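Local coordinates for protein 4-hydroxy-3-methylbut-2-enyl diphosphate reductase, apicoplast (Plasmodium falciparum, PDB 4N7B) that catalyses the terminal step of the DOXP/MEP pathway for isoprenoid precursors, reducing HMBPP to isopentenyl and dimethylallyl diphosphate with an iron-sulfur cluster, at residues V323-K328 with Y333-I338; L369-N374 with N399-I404. All coordinates share one frame; numbering follows the deposited sequence.

Interaction 1 (V323-K328 with Y333-I338); sequences VYVQMK and YDIILI. With NA (sodium ion), chain F.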
ATOM      1  N   VAL A 323      -2.730  -3.412  15.824  1.00 34.84           N
ATOM      2  CA  VAL A 323      -3.575  -3.529  16.995  1.00 33.16           C
ATOM      3  C   VAL A 323      -3.844  -4.995  17.351  1.00 32.21           C
ATOM      4  O   VAL A 323      -3.715  -5.395  18.507  1.00 35.25           O
ATOM      5  CB  VAL A 323      -4.897  -2.760  16.746  1.00 38.48           C
ATOM      6  CG1 VAL A 323      -6.017  -3.358  17.537  1.00 41.54           C
ATOM      7  CG2 VAL A 323      -4.697  -1.292  17.070  1.00 36.96           C
ATOM      8  N   TYR A 324      -4.208  -5.803  16.364  1.00 28.08           N
ATOM      9  CA  TYR A 324      -4.400  -7.228  16.616  1.00 31.23           C
ATOM     10  C   TYR A 324      -3.125  -7.873  17.167  1.00 35.50           C
ATOM     11  O   TYR A 324      -3.186  -8.737  18.032  1.00 30.19           O
ATOM     12  CB  TYR A 324      -4.838  -7.957  15.343  1.00 31.59           C
ATOM     13  CG  TYR A 324      -6.339  -7.971  15.182  1.00 35.15           C
ATOM     14  CD1 TYR A 324      -7.124  -8.939  15.810  1.00 36.18           C
ATOM     15  CD2 TYR A 324      -6.976  -6.982  14.456  1.00 32.60           C
ATOM     16  CE1 TYR A 324      -8.510  -8.932  15.676  1.00 34.35           C
ATOM     17  CE2 TYR A 324      -8.344  -6.964  14.315  1.00 34.45           C
ATOM     18  CZ  TYR A 324      -9.109  -7.937  14.914  1.00 37.33           C
ATOM     19  OH  TYR A 324     -10.477  -7.879  14.752  1.00 43.83           O
ATOM     20  N   VAL A 325      -1.972  -7.442  16.668  1.00 30.13           N
ATOM     21  CA  VAL A 325      -0.710  -8.015  17.088  1.00 34.09           C
ATOM     22  C   VAL A 325      -0.471  -7.767  18.583  1.00 35.36           C
ATOM     23  O   VAL A 325      -0.126  -8.688  19.334  1.00 38.04           O
ATOM     24  CB  VAL A 325       0.451  -7.434  16.264  1.00 37.42           C
ATOM     25  CG1 VAL A 325       1.770  -7.681  16.970  1.00 41.19           C
ATOM     26  CG2 VAL A 325       0.461  -8.047  14.855  1.00 34.13           C
ATOM     27  N   GLN A 326      -0.646  -6.525  19.010  1.00 33.43           N
ATOM     28  CA  GLN A 326      -0.483  -6.178  20.417  1.00 36.74           C
ATOM     29  C   GLN A 326      -1.487  -6.937  21.269  1.00 37.81           C
ATOM     30  O   GLN A 326      -1.159  -7.431  22.349  1.00 38.56           O
ATOM     31  CB  GLN A 326      -0.694  -4.681  20.623  1.00 37.33           C
ATOM     32  CG  GLN A 326       0.500  -3.819  20.229  1.00 46.98           C
ATOM     33  CD  GLN A 326       0.165  -2.323  20.244  1.00 50.68           C
ATOM     34  OE1 GLN A 326      -0.304  -1.778  19.246  1.00 46.54           O
ATOM     35  NE2 GLN A 326       0.396  -1.663  21.381  1.00 52.65           N
ATOM     36  N   MET A 327      -2.723  -7.021  20.784  1.00 38.19           N
ATOM     37  CA  MET A 327      -3.803  -7.623  21.567  1.00 40.92           C
ATOM     38  C   MET A 327      -3.585  -9.116  21.780  1.00 35.28           C
ATOM     39  O   MET A 327      -3.833  -9.652  22.868  1.00 36.83           O
ATOM     40  CB  MET A 327      -5.137  -7.417  20.863  1.00 40.31           C
ATOM     41  CG  MET A 327      -6.307  -8.121  21.538  1.00 37.10           C
ATOM     42  SD  MET A 327      -7.841  -7.820  20.637  1.00 50.92           S
ATOM     43  CE  MET A 327      -7.443  -8.252  18.967  1.00 53.22           C
ATOM     44  N   LYS A 328      -3.135  -9.795  20.734  1.00 34.03           N
ATOM     45  CA  LYS A 328      -2.920 -11.237  20.823  1.00 36.66           C
ATOM     46  C   LYS A 328      -1.635 -11.562  21.554  1.00 38.83           C
ATOM     47  O   LYS A 328      -1.531 -12.597  22.216  1.00 41.07           O
ATOM     48  CB  LYS A 328      -2.930 -11.865  19.432  1.00 34.17           C
ATOM     49  CG  LYS A 328      -4.316 -11.873  18.821  1.00 40.79           C
ATOM     50  CD  LYS A 328      -5.266 -12.680  19.702  1.00 44.43           C
ATOM     51  CE  LYS A 328      -6.691 -12.570  19.235  1.00 43.57           C
ATOM     52  NZ  LYS A 328      -7.541 -13.520  19.991  1.00 42.54           N
ATOM     53  N   TYR A 333      -0.125 -15.236  22.701  1.00 41.31           N
ATOM     54  CA  TYR A 333       0.020 -15.887  21.416  1.00 38.75           C
ATOM     55  C   TYR A 333       1.388 -15.531  20.871  1.00 42.57           C
ATOM     56  O   TYR A 333       1.899 -14.447  21.126  1.00 42.70           O
ATOM     57  CB  TYR A 333      -0.993 -15.348  20.413  1.00 35.58           C
ATOM     58  CG  TYR A 333      -2.401 -15.885  20.510  1.00 37.63           C
ATOM     59  CD1 TYR A 333      -3.227 -15.559  21.577  1.00 36.67           C
ATOM     60  CD2 TYR A 333      -2.924 -16.670  19.494  1.00 40.61           C
ATOM     61  CE1 TYR A 333      -4.520 -16.022  21.637  1.00 41.47           C
ATOM     62  CE2 TYR A 333      -4.214 -17.143  19.547  1.00 40.84           C
ATOM     63  CZ  TYR A 333      -5.018 -16.811  20.613  1.00 44.05           C
ATOM     64  OH  TYR A 333      -6.316 -17.295  20.665  1.00 44.11           O
ATOM     65  N   ASP A 334       1.979 -16.423  20.096  1.00 39.00           N
ATOM     66  CA  ASP A 334       3.094 -16.010  19.277  1.00 45.59           C
ATOM     67  C   ASP A 334       2.473 -15.620  17.962  1.00 38.28           C
ATOM     68  O   ASP A 334       1.433 -16.148  17.590  1.00 33.25           O
ATOM     69  CB  ASP A 334       4.118 -17.123  19.098  1.00 46.57           C
ATOM     70  CG  ASP A 334       5.306 -16.966  20.031  1.00 52.94           C
ATOM     71  OD1 ASP A 334       5.091 -16.622  21.213  1.00 52.26           O
ATOM     72  OD2 ASP A 334       6.454 -17.173  19.580  1.00 59.54           O
ATOM     73  N   ILE A 335       3.099 -14.688  17.260  1.00 41.97           N
ATOM     74  CA  ILE A 335       2.485 -14.123  16.078  1.00 39.54           C
ATOM     75  C   ILE A 335       3.300 -14.393  14.833  1.00 41.00           C
ATOM     76  O   ILE A 335       4.500 -14.131  14.809  1.00 43.40           O
ATOM     77  CB  ILE A 335       2.306 -12.616  16.234  1.00 37.23           C
ATOM     78  CG1 ILE A 335       1.028 -12.330  17.032  1.00 43.49           C
ATOM     79  CG2 ILE A 335       2.177 -11.954  14.875  1.00 36.98           C
ATOM     80  CD1 ILE A 335       1.283 -11.746  18.361  1.00 43.44           C
ATOM     81  N   ILE A 336       2.645 -14.915  13.798  1.00 36.04           N
ATOM     82  CA  ILE A 336       3.308 -15.117  12.516  1.00 35.93           C
ATOM     83  C   ILE A 336       2.901 -14.002  11.576  1.00 36.12           C
ATOM     84  O   ILE A 336       1.727 -13.806  11.321  1.00 32.87           O
ATOM     85  CB  ILE A 336       2.959 -16.462  11.869  1.00 33.83           C
ATOM     86  CG1 ILE A 336       3.813 -17.589  12.446  1.00 48.25           C
ATOM     87  CG2 ILE A 336       3.319 -16.438  10.409  1.00 33.33           C
ATOM     88  CD1 ILE A 336       3.534 -17.919  13.854  1.00 41.15           C
ATOM     89  N   LEU A 337       3.882 -13.274  11.064  1.00 34.44           N
ATOM     90  CA  LEU A 337       3.635 -12.127  10.211  1.00 30.98           C
ATOM     91  C   LEU A 337       4.068 -12.457   8.794  1.00 32.37           C
ATOM     92  O   LEU A 337       5.258 -12.525   8.522  1.00 33.09           O
ATOM     93  CB  LEU A 337       4.433 -10.929  10.719  1.00 34.83           C
ATOM     94  CG  LEU A 337       4.448  -9.669   9.843  1.00 35.30           C
ATOM     95  CD1 LEU A 337       3.063  -9.315   9.372  1.00 40.55           C
ATOM     96  CD2 LEU A 337       5.044  -8.522  10.630  1.00 35.75           C
ATOM     97  N   ILE A 338       3.110 -12.690   7.900  1.00 29.09           N
ATOM     98  CA  ILE A 338       3.432 -12.986   6.502  1.00 25.47           C
ATOM     99  C   ILE A 338       3.643 -11.684   5.730  1.00 29.39           C
ATOM    100  O   ILE A 338       2.737 -10.873   5.610  1.00 30.67           O
ATOM    101  CB  ILE A 338       2.284 -13.750   5.831  1.00 29.15           C
ATOM    102  CG1 ILE A 338       1.883 -14.954   6.684  1.00 34.32           C
ATOM    103  CG2 ILE A 338       2.695 -14.188   4.448  1.00 31.93           C
ATOM    104  CD1 ILE A 338       0.752 -15.774   6.104  1.00 33.80           C
TER
HETATM  105 NA    NA F 405     -11.682  -6.161  12.639  1.00 53.21          NA
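Tyr333 N gives its hydrogen to Lys328 O over 3.0 Å, a nearly straight bond with 162° at the hydrogen. The donor lies 27° out of the carbonyl plane. This bond closes the short connection between helix 316-329 and strand 334-338, because Lys328 sits in the last turn of the helix and Tyr333 lies at the entry to the strand.

The same two residues also meet through their side chains, which run side by side and point the same way. The Lys328 chain folds at its CB-CG bond (chi2 -60°), and this turns its aliphatic part over one face of the Tyr333 ring. CD is 4.1 Å from the ring centroid of Tyr333, displaced toward the rim, and makes a CH-pi contact. The polar ends have other partners. Lys328 NZ forms a salt bridge with Glu331, and Tyr333 OH is gripped by Glu405 and Lys376. These bonds would hold the phenol end of the ring in place while Lys328 covers one face.

One turn earlier in the helix, the contact is made by Ile335. It reaches toward the helix, and its CD1 lies 3.5 Å from the carbonyl oxygen Val325 O. Its other branch, CG2, forms an apolar pair with CG2 of Val325 at 4.3 Å. On a different side of the helix, Tyr324 OH binds a sodium ion at 3.0 Å, and the ion lies in the plane of the ring.

Strand 334-338 is an inner strand of a parallel sheet, between strands 357-360 and 377-381. Tyr333 and Lys328 also rest on Phe378 of strand 377-381. Ile335 faces helix 316-329, whereas Ile336 and Ile338 face helix 387-400.

Interaction 2 (L369-N374 with N399-I404); sequences LNFPLN and NKFPHI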
ATOM      1  N   LEU A 369       9.641 -22.984  11.166  1.00 52.68           N
ATOM      2  CA  LEU A 369       8.967 -22.637  12.413  1.00 53.42           C
ATOM      3  C   LEU A 369       8.817 -23.845  13.334  1.00 56.91           C
ATOM      4  O   LEU A 369       8.393 -24.916  12.905  1.00 54.47           O
ATOM      5  CB  LEU A 369       7.583 -22.060  12.137  1.00 48.56           C
ATOM      6  CG  LEU A 369       7.542 -20.701  11.453  1.00 48.27           C
ATOM      7  CD1 LEU A 369       6.096 -20.315  11.212  1.00 48.12           C
ATOM      8  CD2 LEU A 369       8.250 -19.656  12.310  1.00 49.48           C
ATOM      9  N   ASN A 370       9.144 -23.659  14.608  1.00 61.53           N
ATOM     10  CA  ASN A 370       8.904 -24.687  15.612  1.00 65.65           C
ATOM     11  C   ASN A 370       8.319 -24.102  16.875  1.00 64.06           C
ATOM     12  O   ASN A 370       8.802 -23.087  17.375  1.00 62.40           O
ATOM     13  CB  ASN A 370      10.191 -25.436  15.941  1.00 76.55           C
ATOM     14  CG  ASN A 370      10.519 -26.484  14.909  1.00 87.80           C
ATOM     15  OD1 ASN A 370       9.986 -27.594  14.953  1.00 89.41           O
ATOM     16  ND2 ASN A 370      11.391 -26.138  13.963  1.00 90.48           N
ATOM     17  N   PHE A 371       7.277 -24.752  17.383  1.00 58.67           N
ATOM     18  CA  PHE A 371       6.608 -24.313  18.601  1.00 62.70           C
ATOM     19  C   PHE A 371       6.128 -25.514  19.387  1.00 66.39           C
ATOM     20  O   PHE A 371       5.756 -26.531  18.804  1.00 66.02           O
ATOM     21  CB  PHE A 371       5.387 -23.450  18.278  1.00 57.90           C
ATOM     22  CG  PHE A 371       5.706 -22.201  17.508  1.00 53.43           C
ATOM     23  CD1 PHE A 371       6.217 -21.090  18.151  1.00 49.33           C
ATOM     24  CD2 PHE A 371       5.482 -22.138  16.147  1.00 49.71           C
ATOM     25  CE1 PHE A 371       6.501 -19.932  17.447  1.00 47.69           C
ATOM     26  CE2 PHE A 371       5.771 -20.988  15.436  1.00 48.47           C
ATOM     27  CZ  PHE A 371       6.285 -19.883  16.087  1.00 46.36           C
ATOM     28  N   PRO A 372       6.120 -25.397  20.722  1.00 68.85           N
ATOM     29  CA  PRO A 372       5.440 -26.387  21.561  1.00 72.09           C
ATOM     30  C   PRO A 372       4.015 -26.605  21.070  1.00 76.33           C
ATOM     31  O   PRO A 372       3.438 -25.731  20.414  1.00 72.49           O
ATOM     32  CB  PRO A 372       5.436 -25.726  22.938  1.00 70.50           C
ATOM     33  CG  PRO A 372       6.624 -24.828  22.929  1.00 69.05           C
ATOM     34  CD  PRO A 372       6.736 -24.322  21.518  1.00 68.97           C
ATOM     35  N   LEU A 373       3.452 -27.760  21.391  1.00 93.93           N
ATOM     36  CA  LEU A 373       2.170 -28.162  20.832  1.00 98.75           C
ATOM     37  C   LEU A 373       0.996 -27.409  21.459  1.00101.90           C
ATOM     38  O   LEU A 373      -0.077 -27.298  20.863  1.00 99.05           O
ATOM     39  CB  LEU A 373       1.982 -29.664  21.027  1.00105.19           C
ATOM     40  CG  LEU A 373       0.847 -30.256  20.200  1.00104.81           C
ATOM     41  CD1 LEU A 373       1.183 -30.168  18.711  1.00101.04           C
ATOM     42  CD2 LEU A 373       0.578 -31.690  20.633  1.00105.33           C
ATOM     43  N   ASN A 374       1.211 -26.887  22.661  1.00114.52           N
ATOM     44  CA  ASN A 374       0.169 -26.181  23.397  1.00113.32           C
ATOM     45  C   ASN A 374       0.153 -24.689  23.061  1.00102.50           C
ATOM     46  O   ASN A 374      -0.680 -23.932  23.574  1.00102.01           O
ATOM     47  CB  ASN A 374       0.371 -26.374  24.907  1.00118.82           C
ATOM     48  CG  ASN A 374       1.668 -25.755  25.414  1.00120.71           C
ATOM     49  OD1 ASN A 374       2.569 -25.444  24.632  1.00120.33           O
ATOM     50  ND2 ASN A 374       1.772 -25.582  26.731  1.00119.85           N
ATOM     51  N   ASN A 399      -1.526 -26.190   7.314  1.00 49.00           N
ATOM     52  CA  ASN A 399      -1.197 -27.612   7.285  1.00 53.43           C
ATOM     53  C   ASN A 399      -0.365 -27.943   8.508  1.00 51.11           C
ATOM     54  O   ASN A 399      -0.648 -28.882   9.240  1.00 54.20           O
ATOM     55  CB  ASN A 399      -0.406 -27.979   6.023  1.00 59.05           C
ATOM     56  CG  ASN A 399      -1.277 -28.020   4.779  1.00 70.44           C
ATOM     57  OD1 ASN A 399      -2.501 -28.168   4.873  1.00 75.66           O
ATOM     58  ND2 ASN A 399      -0.651 -27.892   3.601  1.00 64.97           N
ATOM     59  N   LYS A 400       0.663 -27.136   8.728  1.00 43.03           N
ATOM     60  CA  LYS A 400       1.569 -27.346   9.839  1.00 45.26           C
ATOM     61  C   LYS A 400       0.904 -27.014  11.179  1.00 46.60           C
ATOM     62  O   LYS A 400       1.018 -27.770  12.133  1.00 48.23           O
ATOM     63  CB  LYS A 400       2.810 -26.491   9.631  1.00 44.37           C
ATOM     64  CG  LYS A 400       3.941 -26.851  10.544  1.00 48.51           C
ATOM     65  CD  LYS A 400       5.227 -26.182  10.114  1.00 47.35           C
ATOM     66  CE  LYS A 400       6.344 -26.504  11.089  1.00 52.31           C
ATOM     67  NZ  LYS A 400       7.661 -25.992  10.611  1.00 63.53           N
ATOM     68  N   PHE A 401       0.206 -25.882  11.247  1.00 51.38           N
ATOM     69  CA  PHE A 401      -0.445 -25.454  12.486  1.00 40.32           C
ATOM     70  C   PHE A 401      -1.960 -25.325  12.328  1.00 46.97           C
ATOM     71  O   PHE A 401      -2.474 -24.224  12.138  1.00 46.40           O
ATOM     72  CB  PHE A 401       0.122 -24.111  12.935  1.00 47.64           C
ATOM     73  CG  PHE A 401       1.609 -24.103  13.072  1.00 45.44           C
ATOM     74  CD1 PHE A 401       2.224 -24.748  14.134  1.00 51.38           C
ATOM     75  CD2 PHE A 401       2.399 -23.449  12.138  1.00 47.07           C
ATOM     76  CE1 PHE A 401       3.605 -24.742  14.261  1.00 48.78           C
ATOM     77  CE2 PHE A 401       3.778 -23.435  12.260  1.00 49.83           C
ATOM     78  CZ  PHE A 401       4.381 -24.083  13.320  1.00 50.77           C
ATOM     79  N   PRO A 402      -2.679 -26.450  12.438  1.00 46.99           N
ATOM     80  CA  PRO A 402      -4.109 -26.512  12.123  1.00 49.28           C
ATOM     81  C   PRO A 402      -4.985 -25.570  12.953  1.00 49.38           C
ATOM     82  O   PRO A 402      -6.048 -25.191  12.473  1.00 47.41           O
ATOM     83  CB  PRO A 402      -4.475 -27.976  12.417  1.00 51.93           C
ATOM     84  CG  PRO A 402      -3.168 -28.711  12.433  1.00 55.03           C
ATOM     85  CD  PRO A 402      -2.181 -27.728  12.965  1.00 52.74           C
ATOM     86  N   HIS A 403      -4.559 -25.189  14.153  1.00 44.98           N
ATOM     87  CA  HIS A 403      -5.432 -24.429  15.039  1.00 52.38           C
ATOM     88  C   HIS A 403      -5.051 -22.954  15.056  1.00 48.72           C
ATOM     89  O   HIS A 403      -5.531 -22.173  15.882  1.00 46.53           O
ATOM     90  CB  HIS A 403      -5.397 -25.029  16.441  1.00 57.64           C
ATOM     91  CG  HIS A 403      -5.969 -26.410  16.504  1.00 63.55           C
ATOM     92  ND1 HIS A 403      -5.261 -27.488  16.990  1.00 66.02           N
ATOM     93  CD2 HIS A 403      -7.172 -26.894  16.112  1.00 64.98           C
ATOM     94  CE1 HIS A 403      -6.007 -28.574  16.909  1.00 66.47           C
ATOM     95  NE2 HIS A 403      -7.171 -28.241  16.379  1.00 68.99           N
ATOM     96  N   ILE A 404      -4.198 -22.572  14.115  1.00 41.81           N
ATOM     97  CA  ILE A 404      -3.723 -21.210  14.060  1.00 41.74           C
ATOM     98  C   ILE A 404      -4.898 -20.276  13.772  1.00 39.32           C
ATOM     99  O   ILE A 404      -5.797 -20.614  13.003  1.00 36.09           O
ATOM    100  CB  ILE A 404      -2.648 -21.045  13.002  1.00 34.65           C
ATOM    101  CG1 ILE A 404      -1.951 -19.711  13.199  1.00 32.56           C
ATOM    102  CG2 ILE A 404      -3.241 -21.134  11.601  1.00 40.75           C
ATOM    103  CD1 ILE A 404      -0.602 -19.640  12.524  1.00 34.23           C
TER
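The beta-alpha-beta crossover from strand 377-381 through helix 387-400 to strand 405-406 ends its helix at Lys400 and Phe401, and both reach the loop of Leu369 and Phe371. Lys400 NZ donates to Leu369 O over a short 2.6 Å. It approaches in the carbonyl plane, on a lone pair, with a C=O...N angle of 139°. The lysine chain is fully extended and lies with CG anti to the backbone N (chi1 -167°), which carries the ammonium group across to the loop. NZ also bonds Val366 O, so one ammonium group joins two carbonyls at the end of helix 363-368. Its positive charge probably suits the carbonyl end of that helix.

Phe401 packs beside this bond. CG of Lys400 lies over one face of its ring, 3.8 Å above the plane. At the ring edge, Phe401 CZ is 4.0 Å from Leu369 CB. Phe371 makes an offset edge-to-face pair with Phe401: its edge points to the Phe401 face, the centroids are 5.6 Å apart and the planes meet at 65°. The closest atoms are Phe371 CD2 and Phe401 CZ, at 3.6 Å. Phe401 is the first residue out of the helix and begins a type I turn to Ile404, which leads into strand 405-406. A helix returning the chain to a neighbouring parallel strand is the building unit of parallel alpha/beta folds.

In the fold
Both interactions lie around the parallel sheet that contains strand 334-338, with centres 15 Å apart. They touch through this strand: Ile336 CG1 lies 3.8 Å from Leu369 CD1, and Asp334 OD2 lies 3.5 Å from Phe371 CE1. Residues 323-328 pack on the side of the strand turned from this contact. Interaction 1 is the one nearer the reaction centre. The side chain of Val325 is about 10 Å from that of Glu345, the proton donor by similarity, and about 14 Å from the iron-sulfur cluster. Interaction 2 is at the surface, away from the annotated sites, its centre about 30 Å from the chain centre.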